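Local coordinates for penaeus monodon metallodensovirus major capsid protein (Penaeus monodon metallodensovirus, PDB 6WH7) that forms the icosahedral capsid shell of a shrimp densovirus from sixty copies of itself, at residues A63-N68 and E294-F299; N68-R73 and A289-E294; V82-V87 and S181-L186; M88-E93 and V124-S129; R120-G125 and E298-L303. All coordinates share one frame; numbering follows the deposited sequence.

Interaction 1: residues A63-N68 and E294-F299; sequences AIKLRN and ETEIEF
At one end of the contact the guanidinium of R67 takes the carboxylate of E294 at its edge, with OE2 near the guanidinium plane and the two flat groups turned 61° apart; at the other, the ring of F299 is met obliquely by I64, whose CD1 lies 3.9 Å from CE2. Between them two strands run antiparallel in the sheet of the viral jelly roll that would be BIDG in the usual lettering, the segments being B and I. I64 with I297 and L66 with T295 are hydrogen-bonded pairs, each joined by two backbone bonds such as T295 N to L66 O at 2.8 Å. The flanking pairs A63–E298, K65–E296 and R67–E294 are non-hydrogen-bonded.

The R67–E294 salt bridge is long, NH1 to OE2 being 3.7 Å, and R67 also gives NH2 to the carbonyl of S202 in a neighbouring subunit. K65 and E296 lie alongside each other through their methylenes, while K65 NZ reaches the carbonyl of D51 in a second neighbouring subunit, so the face carrying A63, K65 and R67 serves subunit contacts. On the other face, beside helices 88-92 and 108-113, I64 and I297 pack together. With CG1 of I297 anti to the backbone N (chi1 -177°), CG2 is the branch turned across the pair, where it rests 3.8 Å from I64 CB.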
# COMPACT_ATOMS: atom_id res chain seq x y z
N ALA A 63 26.37 84.76 7.33
CA ALA A 63 26.80 84.93 8.70
C ALA A 63 27.93 85.94 8.73
O ALA A 63 28.50 86.30 7.71
CB ALA A 63 27.24 83.61 9.34
N ILE A 64 28.23 86.41 9.94
CA ILE A 64 29.43 87.18 10.21
C ILE A 64 30.13 86.48 11.36
O ILE A 64 29.61 86.45 12.48
CB ILE A 64 29.12 88.64 10.56
CG1 ILE A 64 28.56 89.36 9.34
CG2 ILE A 64 30.36 89.33 11.08
CD1 ILE A 64 28.03 90.71 9.63
N LYS A 65 31.30 85.92 11.10
CA LYS A 65 32.09 85.23 12.10
C LYS A 65 33.31 86.08 12.40
O LYS A 65 34.04 86.44 11.48
CB LYS A 65 32.48 83.84 11.62
CG LYS A 65 31.30 82.93 11.44
CD LYS A 65 31.65 81.67 10.70
CE LYS A 65 32.62 80.82 11.48
NZ LYS A 65 32.94 79.57 10.75
N LEU A 66 33.50 86.42 13.66
CA LEU A 66 34.63 87.23 14.09
C LEU A 66 35.31 86.56 15.26
O LEU A 66 34.65 86.00 16.14
CB LEU A 66 34.18 88.63 14.48
CG LEU A 66 33.66 89.53 13.37
CD1 LEU A 66 33.09 90.79 13.96
CD2 LEU A 66 34.79 89.87 12.44
N ARG A 67 36.63 86.63 15.28
CA ARG A 67 37.43 86.00 16.32
C ARG A 67 38.33 87.02 16.98
O ARG A 67 38.82 87.95 16.33
CB ARG A 67 38.25 84.85 15.75
CG ARG A 67 39.12 84.15 16.76
CD ARG A 67 39.75 82.93 16.15
NE ARG A 67 40.56 83.25 14.99
CZ ARG A 67 40.20 82.98 13.74
NH1 ARG A 67 39.04 82.37 13.52
NH2 ARG A 67 40.98 83.30 12.73
N ASN A 68 38.54 86.84 18.27
CA ASN A 68 39.12 87.86 19.12
C ASN A 68 39.80 87.18 20.30
O ASN A 68 39.34 86.14 20.77
CB ASN A 68 38.01 88.81 19.59
CG ASN A 68 38.53 89.95 20.37
OD1 ASN A 68 39.64 90.42 20.14
ND2 ASN A 68 37.75 90.40 21.33
N GLU A 294 35.14 83.78 19.81
CA GLU A 294 34.60 83.61 18.47
C GLU A 294 33.11 83.85 18.51
O GLU A 294 32.37 83.09 19.14
CB GLU A 294 34.90 82.22 17.91
CG GLU A 294 36.32 82.00 17.49
CD GLU A 294 36.54 80.60 16.98
OE1 GLU A 294 35.67 79.74 17.22
OE2 GLU A 294 37.56 80.36 16.31
N THR A 295 32.66 84.90 17.84
CA THR A 295 31.24 85.20 17.74
C THR A 295 30.76 84.89 16.34
O THR A 295 31.51 84.98 15.37
CB THR A 295 30.95 86.67 18.07
OG1 THR A 295 31.64 87.51 17.15
CG2 THR A 295 31.42 86.99 19.46
N GLU A 296 29.50 84.49 16.24
CA GLU A 296 28.86 84.29 14.95
C GLU A 296 27.43 84.79 15.01
O GLU A 296 26.70 84.46 15.95
CB GLU A 296 28.88 82.82 14.55
CG GLU A 296 28.26 82.56 13.20
CD GLU A 296 28.29 81.10 12.82
OE1 GLU A 296 28.78 80.29 13.64
OE2 GLU A 296 27.83 80.76 11.72
N ILE A 297 27.05 85.58 14.03
CA ILE A 297 25.67 86.00 13.84
C ILE A 297 25.26 85.59 12.43
O ILE A 297 25.96 85.89 11.47
CB ILE A 297 25.48 87.51 14.07
CG1 ILE A 297 24.02 87.89 13.92
CG2 ILE A 297 26.39 88.32 13.16
CD1 ILE A 297 23.72 89.25 14.43
N GLU A 298 24.15 84.88 12.33
CA GLU A 298 23.69 84.31 11.07
C GLU A 298 22.54 85.16 10.55
O GLU A 298 21.45 85.12 11.11
CB GLU A 298 23.24 82.87 11.26
CG GLU A 298 24.33 81.92 11.68
CD GLU A 298 23.80 80.52 11.89
OE1 GLU A 298 22.57 80.34 11.84
OE2 GLU A 298 24.62 79.60 12.09
N PHE A 299 22.76 85.87 9.46
CA PHE A 299 21.70 86.71 8.90
C PHE A 299 20.94 86.00 7.80
O PHE A 299 21.51 85.22 7.03
CB PHE A 299 22.27 88.01 8.36
CG PHE A 299 22.71 88.96 9.40
CD1 PHE A 299 21.81 89.85 9.96
CD2 PHE A 299 24.01 88.98 9.83
CE1 PHE A 299 22.21 90.73 10.91
CE2 PHE A 299 24.41 89.87 10.78
CZ PHE A 299 23.51 90.75 11.32

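Interaction 2: residues N68-R73 and A289-E294; sequences NFVNIR and AQFTLE
V70 lies over one face of the F291 ring in a CH-pi contact, its CB 3.8 Å from the ring centroid and displaced toward the rim, while I72 brings CD1 in at the ring edge, 3.5 Å from F291 CE2. The ring can lie alongside V70 because F291 sets CG between its backbone N and carbonyl carbon (chi1 51°). CG1 of V70 meets F291 CZ at 3.5 Å, while CG2 also reaches L293 CB, 3.7 Å away.

On the opposite face of the sheet F69 crosses Q290 obliquely, the ring and amide planes 39° apart, with NE2 of Q290 nearest to F69 CD1. T292 runs beside F69, its OG1 3.6 Å from CE1, and that hydroxyl is hydrogen-bonded to the hydroxyl of Y210 in a neighbouring subunit.

These side chains are held in register by the antiparallel backbone, in which N68–L293, V70–F291 and I72–A289 are hydrogen-bonded pairs. V70 N to F291 O is 2.9 Å and almost straight at 171°, whereas N68 N to L293 O is weak. Farther out, strand 118-135 pairs with the other edge of strand 287-302 and places L128 against F291 and L293. M157 of strand 157-162 and L273 of strand 270-274, both from the second sheet of the jelly roll, close over I72 and F291 from the barrel interior.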
# COMPACT_ATOMS: atom_id res chain seq x y z
N ASN A 68 38.54 86.84 18.27
CA ASN A 68 39.12 87.86 19.12
C ASN A 68 39.80 87.18 20.30
O ASN A 68 39.34 86.14 20.77
CB ASN A 68 38.01 88.81 19.59
CG ASN A 68 38.53 89.95 20.37
OD1 ASN A 68 39.64 90.42 20.14
ND2 ASN A 68 37.75 90.40 21.33
N PHE A 69 40.88 87.77 20.78
CA PHE A 69 41.46 87.38 22.06
C PHE A 69 40.97 88.33 23.14
O PHE A 69 40.90 89.54 22.92
CB PHE A 69 42.98 87.38 22.04
CG PHE A 69 43.58 86.32 21.19
CD1 PHE A 69 43.66 85.02 21.63
CD2 PHE A 69 44.12 86.62 19.96
CE1 PHE A 69 44.23 84.05 20.86
CE2 PHE A 69 44.68 85.66 19.19
CZ PHE A 69 44.74 84.37 19.64
N VAL A 70 40.65 87.78 24.30
CA VAL A 70 40.15 88.55 25.42
C VAL A 70 41.12 88.38 26.58
O VAL A 70 41.51 87.26 26.90
CB VAL A 70 38.74 88.11 25.82
CG1 VAL A 70 38.27 88.89 27.02
CG2 VAL A 70 37.79 88.27 24.67
N ASN A 71 41.51 89.49 27.19
CA ASN A 71 42.32 89.50 28.40
C ASN A 71 41.52 90.17 29.50
O ASN A 71 41.27 91.37 29.45
CB ASN A 71 43.64 90.23 28.17
CG ASN A 71 44.63 89.40 27.42
OD1 ASN A 71 44.68 88.19 27.57
ND2 ASN A 71 45.41 90.05 26.57
N ILE A 72 41.13 89.39 30.50
CA ILE A 72 40.40 89.89 31.65
C ILE A 72 41.39 90.06 32.79
O ILE A 72 41.98 89.08 33.25
CB ILE A 72 39.25 88.96 32.04
CG1 ILE A 72 38.22 88.94 30.93
CG2 ILE A 72 38.62 89.41 33.33
CD1 ILE A 72 37.18 87.91 31.13
N ARG A 73 41.56 91.29 33.25
CA ARG A 73 42.55 91.57 34.28
C ARG A 73 41.98 92.52 35.32
O ARG A 73 41.12 93.35 35.03
CB ARG A 73 43.82 92.17 33.70
CG ARG A 73 44.63 91.20 32.90
CD ARG A 73 45.91 91.85 32.50
NE ARG A 73 46.61 92.31 33.69
CZ ARG A 73 47.34 91.53 34.47
NH1 ARG A 73 47.47 90.24 34.19
NH2 ARG A 73 47.94 92.03 35.53
N ALA A 289 42.62 86.23 33.14
CA ALA A 289 42.22 85.21 32.20
C ALA A 289 42.43 85.70 30.78
O ALA A 289 42.11 86.84 30.46
CB ALA A 289 40.77 84.79 32.40
N GLN A 290 42.98 84.83 29.95
CA GLN A 290 42.90 84.98 28.51
C GLN A 290 42.06 83.85 27.95
O GLN A 290 42.13 82.72 28.41
CB GLN A 290 44.26 84.92 27.82
CG GLN A 290 44.12 85.34 26.38
CD GLN A 290 45.20 84.82 25.50
OE1 GLN A 290 46.02 84.02 25.92
NE2 GLN A 290 45.20 85.25 24.26
N PHE A 291 41.29 84.16 26.92
CA PHE A 291 40.61 83.14 26.14
C PHE A 291 40.38 83.71 24.75
O PHE A 291 40.69 84.86 24.46
CB PHE A 291 39.32 82.70 26.82
CG PHE A 291 38.42 83.82 27.20
CD1 PHE A 291 37.48 84.31 26.32
CD2 PHE A 291 38.53 84.40 28.44
CE1 PHE A 291 36.68 85.35 26.68
CE2 PHE A 291 37.73 85.43 28.79
CZ PHE A 291 36.80 85.90 27.92
N THR A 292 39.82 82.88 23.89
CA THR A 292 39.50 83.26 22.53
C THR A 292 38.01 83.49 22.42
O THR A 292 37.22 82.65 22.86
CB THR A 292 39.96 82.19 21.54
OG1 THR A 292 41.36 81.98 21.69
CG2 THR A 292 39.69 82.63 20.13
N LEU A 293 37.62 84.62 21.86
CA LEU A 293 36.22 84.93 21.64
C LEU A 293 35.93 84.78 20.15
O LEU A 293 36.43 85.55 19.34
CB LEU A 293 35.89 86.34 22.11
CG LEU A 293 34.46 86.78 21.82
CD1 LEU A 293 33.49 85.90 22.56
CD2 LEU A 293 34.26 88.22 22.21
N GLU A 294 35.14 83.78 19.81
CA GLU A 294 34.60 83.61 18.47
C GLU A 294 33.11 83.85 18.51
O GLU A 294 32.37 83.09 19.14
CB GLU A 294 34.90 82.22 17.91
CG GLU A 294 36.32 82.00 17.49
CD GLU A 294 36.54 80.60 16.98
OE1 GLU A 294 35.67 79.74 17.22
OE2 GLU A 294 37.56 80.36 16.31

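Interaction 3: residues V82-V87 and S181-L186; sequences VIPWNV and SSMREL
Apolar packing carries the whole contact between I83, P84 and V87 on one side and M183 and L186 on the other, without a hydrogen bond from segment to segment. P84 and M183 point past one another, with P84 CG 3.6 Å from M183 CG. L186 divides its two methyls between adjacent residues: CD1 meets I83 CD1 at 3.6 Å, and CD2 meets P84 CD at 3.7 Å. M183 leaves its backbone with CG anti to N (chi1 -175°) and bends only at chi3, which carries CE across to V87 CG1, 3.9 Å away.

Within 82-87 the chain turns twice. P84 is the centre of an inverse gamma turn closed by a weak bond from W85 N to I83 O, and a type I turn runs on from P84 to V87. Polar anchoring of the facing loop comes from R184, whose NH1 is hydrogen-bonded to F90 O and T295 OG1.

F90 of helix 88-92 packs on P84, M183 and L186, and V70 of strand 59-75 also touches L186. Strand 79-83 belongs to one sheet and strand 59-75 to the other, an arrangement typical of the core of a jelly-roll beta sandwich.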
# COMPACT_ATOMS: atom_id res chain seq x y z
N VAL A 82 30.71 91.74 32.15
CA VAL A 82 29.40 91.68 31.54
C VAL A 82 29.59 91.36 30.07
O VAL A 82 30.22 92.13 29.34
CB VAL A 82 28.65 93.01 31.72
CG1 VAL A 82 27.29 92.94 31.07
CG2 VAL A 82 28.54 93.34 33.18
N ILE A 83 29.08 90.21 29.63
CA ILE A 83 29.24 89.83 28.24
C ILE A 83 28.14 90.54 27.46
O ILE A 83 26.96 90.19 27.59
CB ILE A 83 29.14 88.31 28.05
CG1 ILE A 83 30.02 87.58 29.06
CG2 ILE A 83 29.54 87.92 26.66
CD1 ILE A 83 31.43 87.99 29.02
N PRO A 84 28.46 91.52 26.63
CA PRO A 84 27.43 92.25 25.88
C PRO A 84 26.92 91.43 24.71
O PRO A 84 26.86 91.90 23.58
CB PRO A 84 28.17 93.50 25.42
CG PRO A 84 29.55 93.05 25.26
CD PRO A 84 29.81 92.00 26.29
N TRP A 85 26.55 90.18 24.98
CA TRP A 85 26.23 89.24 23.93
C TRP A 85 24.80 89.41 23.46
O TRP A 85 24.38 88.70 22.55
CB TRP A 85 26.45 87.82 24.43
CG TRP A 85 25.32 87.31 25.24
CD1 TRP A 85 24.92 87.75 26.46
CD2 TRP A 85 24.51 86.17 24.94
NE1 TRP A 85 23.85 87.01 26.90
CE2 TRP A 85 23.59 86.02 25.98
CE3 TRP A 85 24.46 85.28 23.87
CZ2 TRP A 85 22.64 85.02 25.99
CZ3 TRP A 85 23.52 84.29 23.88
CH2 TRP A 85 22.62 84.17 24.93
N ASN A 86 24.05 90.30 24.08
CA ASN A 86 22.72 90.64 23.62
C ASN A 86 22.69 91.87 22.73
O ASN A 86 21.62 92.30 22.32
CB ASN A 86 21.76 90.81 24.80
CG ASN A 86 22.22 91.84 25.79
OD1 ASN A 86 23.39 92.21 25.82
ND2 ASN A 86 21.29 92.33 26.59
N VAL A 87 23.85 92.42 22.40
CA VAL A 87 23.96 93.60 21.56
C VAL A 87 24.29 93.16 20.15
O VAL A 87 25.18 92.33 19.95
CB VAL A 87 25.03 94.56 22.12
CG1 VAL A 87 25.12 95.80 21.28
CG2 VAL A 87 24.73 94.89 23.55
N SER A 181 33.49 101.05 21.69
CA SER A 181 34.58 100.61 20.85
C SER A 181 35.41 99.52 21.49
O SER A 181 36.26 98.92 20.82
CB SER A 181 35.49 101.79 20.51
OG SER A 181 36.11 102.29 21.68
N SER A 182 35.22 99.28 22.78
CA SER A 182 35.91 98.24 23.51
C SER A 182 35.09 96.97 23.63
O SER A 182 35.46 96.08 24.39
CB SER A 182 36.29 98.76 24.89
OG SER A 182 37.04 97.78 25.58
N MET A 183 33.97 96.89 22.91
CA MET A 183 32.93 95.92 23.23
C MET A 183 33.44 94.48 23.18
O MET A 183 33.15 93.68 24.08
CB MET A 183 31.75 96.10 22.28
CG MET A 183 30.58 95.22 22.60
SD MET A 183 29.16 95.58 21.58
CE MET A 183 28.63 97.12 22.30
N ARG A 184 34.18 94.12 22.13
CA ARG A 184 34.46 92.70 21.93
C ARG A 184 35.52 92.16 22.88
O ARG A 184 35.39 91.03 23.35
CB ARG A 184 34.85 92.40 20.49
CG ARG A 184 33.68 92.37 19.56
CD ARG A 184 34.16 91.97 18.20
NE ARG A 184 34.73 90.63 18.23
CZ ARG A 184 34.03 89.52 18.09
NH1 ARG A 184 32.73 89.57 17.89
NH2 ARG A 184 34.64 88.35 18.14
N GLU A 185 36.57 92.92 23.18
CA GLU A 185 37.42 92.48 24.27
C GLU A 185 36.68 92.79 25.56
O GLU A 185 36.30 93.94 25.80
CB GLU A 185 38.80 93.15 24.24
CG GLU A 185 38.90 94.60 24.64
CD GLU A 185 38.48 95.52 23.54
OE1 GLU A 185 37.93 95.02 22.54
OE2 GLU A 185 38.74 96.74 23.64
N LEU A 186 36.44 91.78 26.37
CA LEU A 186 35.33 91.89 27.31
C LEU A 186 35.91 92.57 28.54
O LEU A 186 36.47 91.93 29.43
CB LEU A 186 34.78 90.51 27.61
CG LEU A 186 34.31 89.75 26.37
CD1 LEU A 186 34.09 88.30 26.68
CD2 LEU A 186 33.04 90.35 25.84

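Interaction 4: residues M88-E93 and V124-S129; sequences MRFYCE and VGYTLS
A short, weakly bonded helix, 88-92, passes strand 124-129 at 63° with the axes 9.3 Å apart, and Y91 and V124 bring the backbones nearest, CA to CA 7.6 Å. The strand is part of the sheet of the capsid jelly roll that pairs it with strands 218-222 and 287-302, and the helix packs on strand 124-129 through F90 and Y91.

Y91 carries most of the contact. Its CG stands anti to the carbonyl carbon (chi1 -62°), which sends the ring toward the strand. V124 faces the ring with CG2, though the exact closeness of that approach is doubtful; F90, from the same helix, holds its CD2 over the opposite face, 3.5 Å above the plane of the Y91 ring. G125 O lies in the plane at the ring edge, nearest to CE1 of Y91 at 3.1 Å, and the Y126 N is near that edge too.

F90 turns its edge to the strand, CE2 4.3 Å from Y126 CB. Both tyrosine hydroxyls are engaged by other parts of the chain: Y91 OH is hydrogen-bonded to W85 O and Y126 OH to H271 ND1. M88 and Y91 also pack on I297 of strand 287-302, the next strand of the sheet. The two tyrosines cross obliquely, and Y91 OH comes 3.8 Å from Y126 CD2.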
# COMPACT_ATOMS: atom_id res chain seq x y z
N MET A 88 23.57 93.71 19.17
CA MET A 88 23.88 93.42 17.77
C MET A 88 25.31 93.81 17.43
O MET A 88 26.01 93.09 16.71
CB MET A 88 22.90 94.14 16.85
CG MET A 88 21.51 93.59 16.83
SD MET A 88 21.41 91.96 16.12
CE MET A 88 21.81 92.33 14.42
N ARG A 89 25.76 94.95 17.94
CA ARG A 89 27.09 95.46 17.64
C ARG A 89 28.18 94.50 18.07
O ARG A 89 29.30 94.57 17.56
CB ARG A 89 27.26 96.80 18.32
CG ARG A 89 28.51 97.52 17.99
CD ARG A 89 28.56 98.78 18.77
NE ARG A 89 27.49 99.70 18.40
CZ ARG A 89 27.60 100.59 17.43
NH1 ARG A 89 28.73 100.70 16.75
NH2 ARG A 89 26.58 101.39 17.15
N PHE A 90 27.88 93.60 19.00
CA PHE A 90 28.87 92.66 19.51
C PHE A 90 29.28 91.66 18.45
O PHE A 90 30.46 91.32 18.32
CB PHE A 90 28.27 91.98 20.74
CG PHE A 90 29.16 90.96 21.38
CD1 PHE A 90 30.23 91.34 22.15
CD2 PHE A 90 28.86 89.62 21.28
CE1 PHE A 90 31.02 90.41 22.76
CE2 PHE A 90 29.64 88.69 21.90
CZ PHE A 90 30.72 89.08 22.63
N TYR A 91 28.31 91.15 17.69
CA TYR A 91 28.56 90.08 16.73
C TYR A 91 29.03 90.55 15.37
O TYR A 91 29.96 89.97 14.80
CB TYR A 91 27.29 89.26 16.58
CG TYR A 91 26.88 88.63 17.86
CD1 TYR A 91 27.35 87.38 18.22
CD2 TYR A 91 26.03 89.28 18.74
CE1 TYR A 91 26.99 86.80 19.39
CE2 TYR A 91 25.66 88.70 19.91
CZ TYR A 91 26.14 87.46 20.23
OH TYR A 91 25.77 86.87 21.41
N CYS A 92 28.39 91.56 14.82
CA CYS A 92 28.61 91.97 13.44
C CYS A 92 29.54 93.16 13.30
O CYS A 92 29.74 93.65 12.19
CB CYS A 92 27.28 92.24 12.75
SG CYS A 92 26.13 93.18 13.70
N GLU A 93 30.12 93.63 14.40
CA GLU A 93 30.99 94.78 14.39
C GLU A 93 32.17 94.49 15.30
O GLU A 93 31.98 94.04 16.43
CB GLU A 93 30.22 96.02 14.83
CG GLU A 93 31.01 97.27 14.94
CD GLU A 93 30.11 98.46 15.10
OE1 GLU A 93 28.88 98.26 15.02
OE2 GLU A 93 30.61 99.58 15.32
N VAL A 124 22.23 83.79 16.72
CA VAL A 124 23.38 84.56 17.17
C VAL A 124 24.05 83.75 18.27
O VAL A 124 23.40 83.02 19.00
CB VAL A 124 22.95 85.96 17.67
CG1 VAL A 124 22.44 85.93 19.10
CG2 VAL A 124 24.02 86.94 17.47
N GLY A 125 25.37 83.85 18.35
CA GLY A 125 26.08 83.03 19.32
C GLY A 125 27.54 83.40 19.39
O GLY A 125 28.08 84.07 18.50
N TYR A 126 28.17 82.95 20.46
CA TYR A 126 29.59 83.19 20.66
C TYR A 126 30.21 81.99 21.36
O TYR A 126 29.52 81.19 21.99
CB TYR A 126 29.85 84.46 21.46
CG TYR A 126 29.46 84.40 22.91
CD1 TYR A 126 30.38 84.10 23.88
CD2 TYR A 126 28.16 84.64 23.30
CE1 TYR A 126 30.03 84.05 25.20
CE2 TYR A 126 27.80 84.59 24.62
CZ TYR A 126 28.74 84.29 25.56
OH TYR A 126 28.39 84.24 26.88
N THR A 127 31.52 81.87 21.22
CA THR A 127 32.27 80.76 21.81
C THR A 127 33.44 81.31 22.60
O THR A 127 34.21 82.12 22.09
CB THR A 127 32.78 79.80 20.74
OG1 THR A 127 31.67 79.25 20.02
CG2 THR A 127 33.54 78.68 21.38
N LEU A 128 33.55 80.88 23.85
CA LEU A 128 34.72 81.14 24.68
C LEU A 128 35.61 79.91 24.64
O LEU A 128 35.14 78.80 24.89
CB LEU A 128 34.31 81.46 26.11
CG LEU A 128 34.22 82.93 26.47
CD1 LEU A 128 33.36 83.67 25.53
CD2 LEU A 128 33.66 83.03 27.87
N SER A 129 36.88 80.11 24.33
CA SER A 129 37.74 78.99 24.02
C SER A 129 39.14 79.24 24.54
O SER A 129 39.60 80.38 24.60
CB SER A 129 37.79 78.75 22.52
OG SER A 129 38.69 77.71 22.22

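Interaction 5: residues R120-G125 and E298-L303; sequences RPTKVG and EFEFRL
R120 and E300 form the close-packed end of this contact: they lie side by side, and OE1 of E300 receives both R120 NH2 and, weakly, NE in one salt bridge, at the edge of a guanidinium turned 54° from the carboxylate. Their backbones make an antiparallel hydrogen-bonded pair, E300 N to R120 O being 2.8 Å. W229 adds a cation-pi contact to R120.

Strands 118-135 and 287-302 are neighbours in the BIDG-like sheet of the jelly roll, but here the first breaks into a loop at P121–K123. On the buried side of that loop P121 CA comes obliquely to the F299 ring, 3.7 Å from CD1.

The K123–E298 end is looser, because its charged groups do not pair. E298 N still bonds to K123 O at 2.9 Å, yet the side chains merely run alongside, and K123 NZ stays 4.1 Å from E298 OE2, beyond salt-bridge range.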
# COMPACT_ATOMS: atom_id res chain seq x y z
N ARG A 120 17.57 89.94 8.38
CA ARG A 120 17.05 89.52 9.64
C ARG A 120 18.13 88.77 10.41
O ARG A 120 18.85 87.96 9.81
CB ARG A 120 15.82 88.66 9.38
CG ARG A 120 15.15 88.14 10.58
CD ARG A 120 13.83 87.55 10.21
NE ARG A 120 13.89 86.46 9.27
CZ ARG A 120 12.82 85.97 8.66
NH1 ARG A 120 11.63 86.49 8.92
NH2 ARG A 120 12.93 84.96 7.82
N PRO A 121 18.25 88.99 11.72
CA PRO A 121 19.41 88.47 12.45
C PRO A 121 19.41 86.97 12.71
O PRO A 121 20.50 86.43 12.92
CB PRO A 121 19.37 89.26 13.76
CG PRO A 121 18.69 90.50 13.41
CD PRO A 121 17.63 90.10 12.45
N THR A 122 18.26 86.31 12.81
CA THR A 122 18.16 84.88 13.12
C THR A 122 19.11 84.45 14.24
O THR A 122 19.18 85.12 15.27
CB THR A 122 18.39 84.01 11.89
OG1 THR A 122 19.72 84.19 11.41
CG2 THR A 122 17.43 84.39 10.81
N LYS A 123 19.84 83.36 14.06
CA LYS A 123 20.68 82.85 15.13
C LYS A 123 21.82 83.80 15.46
O LYS A 123 22.31 84.54 14.60
CB LYS A 123 21.26 81.48 14.77
CG LYS A 123 22.01 80.84 15.92
CD LYS A 123 22.76 79.60 15.50
CE LYS A 123 21.81 78.47 15.17
NZ LYS A 123 22.55 77.25 14.75
N VAL A 124 22.23 83.79 16.72
CA VAL A 124 23.38 84.56 17.17
C VAL A 124 24.05 83.75 18.27
O VAL A 124 23.40 83.02 19.00
CB VAL A 124 22.95 85.96 17.67
CG1 VAL A 124 22.44 85.93 19.10
CG2 VAL A 124 24.02 86.94 17.47
N GLY A 125 25.37 83.85 18.35
CA GLY A 125 26.08 83.03 19.32
C GLY A 125 27.54 83.40 19.39
O GLY A 125 28.08 84.07 18.50
N GLU A 298 24.15 84.88 12.33
CA GLU A 298 23.69 84.31 11.07
C GLU A 298 22.54 85.16 10.55
O GLU A 298 21.45 85.12 11.11
CB GLU A 298 23.24 82.87 11.26
CG GLU A 298 24.33 81.92 11.68
CD GLU A 298 23.80 80.52 11.89
OE1 GLU A 298 22.57 80.34 11.84
OE2 GLU A 298 24.62 79.60 12.09
N PHE A 299 22.76 85.87 9.46
CA PHE A 299 21.70 86.71 8.90
C PHE A 299 20.94 86.00 7.80
O PHE A 299 21.51 85.22 7.03
CB PHE A 299 22.27 88.01 8.36
CG PHE A 299 22.71 88.96 9.40
CD1 PHE A 299 21.81 89.85 9.96
CD2 PHE A 299 24.01 88.98 9.83
CE1 PHE A 299 22.21 90.73 10.91
CE2 PHE A 299 24.41 89.87 10.78
CZ PHE A 299 23.51 90.75 11.32
N GLU A 300 19.65 86.26 7.74
CA GLU A 300 18.85 86.02 6.55
C GLU A 300 18.61 87.35 5.86
O GLU A 300 18.30 88.34 6.51
CB GLU A 300 17.52 85.37 6.88
CG GLU A 300 17.61 83.96 7.35
CD GLU A 300 16.27 83.40 7.74
OE1 GLU A 300 15.30 84.18 7.82
OE2 GLU A 300 16.18 82.18 7.96
N PHE A 301 18.77 87.37 4.54
CA PHE A 301 18.43 88.56 3.80
C PHE A 301 17.58 88.18 2.60
O PHE A 301 17.42 87.02 2.25
CB PHE A 301 19.67 89.35 3.37
CG PHE A 301 20.62 88.59 2.50
CD1 PHE A 301 20.54 88.67 1.13
CD2 PHE A 301 21.60 87.80 3.05
CE1 PHE A 301 21.42 87.99 0.33
CE2 PHE A 301 22.48 87.11 2.26
CZ PHE A 301 22.39 87.21 0.90
N ARG A 302 17.00 89.21 2.01
CA ARG A 302 15.98 89.05 0.99
C ARG A 302 16.14 90.18 -0.01
O ARG A 302 16.54 91.29 0.35
CB ARG A 302 14.60 89.02 1.65
CG ARG A 302 13.46 89.07 0.72
CD ARG A 302 12.15 88.92 1.46
NE ARG A 302 11.82 87.54 1.75
CZ ARG A 302 10.74 87.16 2.42
NH1 ARG A 302 9.91 88.07 2.89
NH2 ARG A 302 10.49 85.89 2.63
N LEU A 303 15.86 89.89 -1.27
CA LEU A 303 16.22 90.78 -2.36
C LEU A 303 15.04 91.65 -2.78
O LEU A 303 13.94 91.57 -2.24
CB LEU A 303 16.72 89.99 -3.57
CG LEU A 303 17.95 89.17 -3.26
CD1 LEU A 303 18.49 88.52 -4.49
CD2 LEU A 303 18.95 90.04 -2.66

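Along the chain the first segments come in the order 63-68, 68-73, 82-87, 88-93 and 120-125, and strand 287-302 supplies the late partners of interactions 2, 1 and 5 in turn. Interactions 1 and 2 pair it with strand 59-75, their centres about 16 Å apart; interaction 5 pairs its far end with strand 118-135, about 26 Å from interaction 2 between centres. Interaction 4 sets helix 88-92 against strand 118-135, its centre about 6 Å from that of interaction 1. Interaction 3, about 8 Å from interaction 4 between centres, adds the turn after strand 79-83 of the opposing sheet. Distant segments thus close one jelly-roll core, and all but interaction 3 also touch neighbouring subunits.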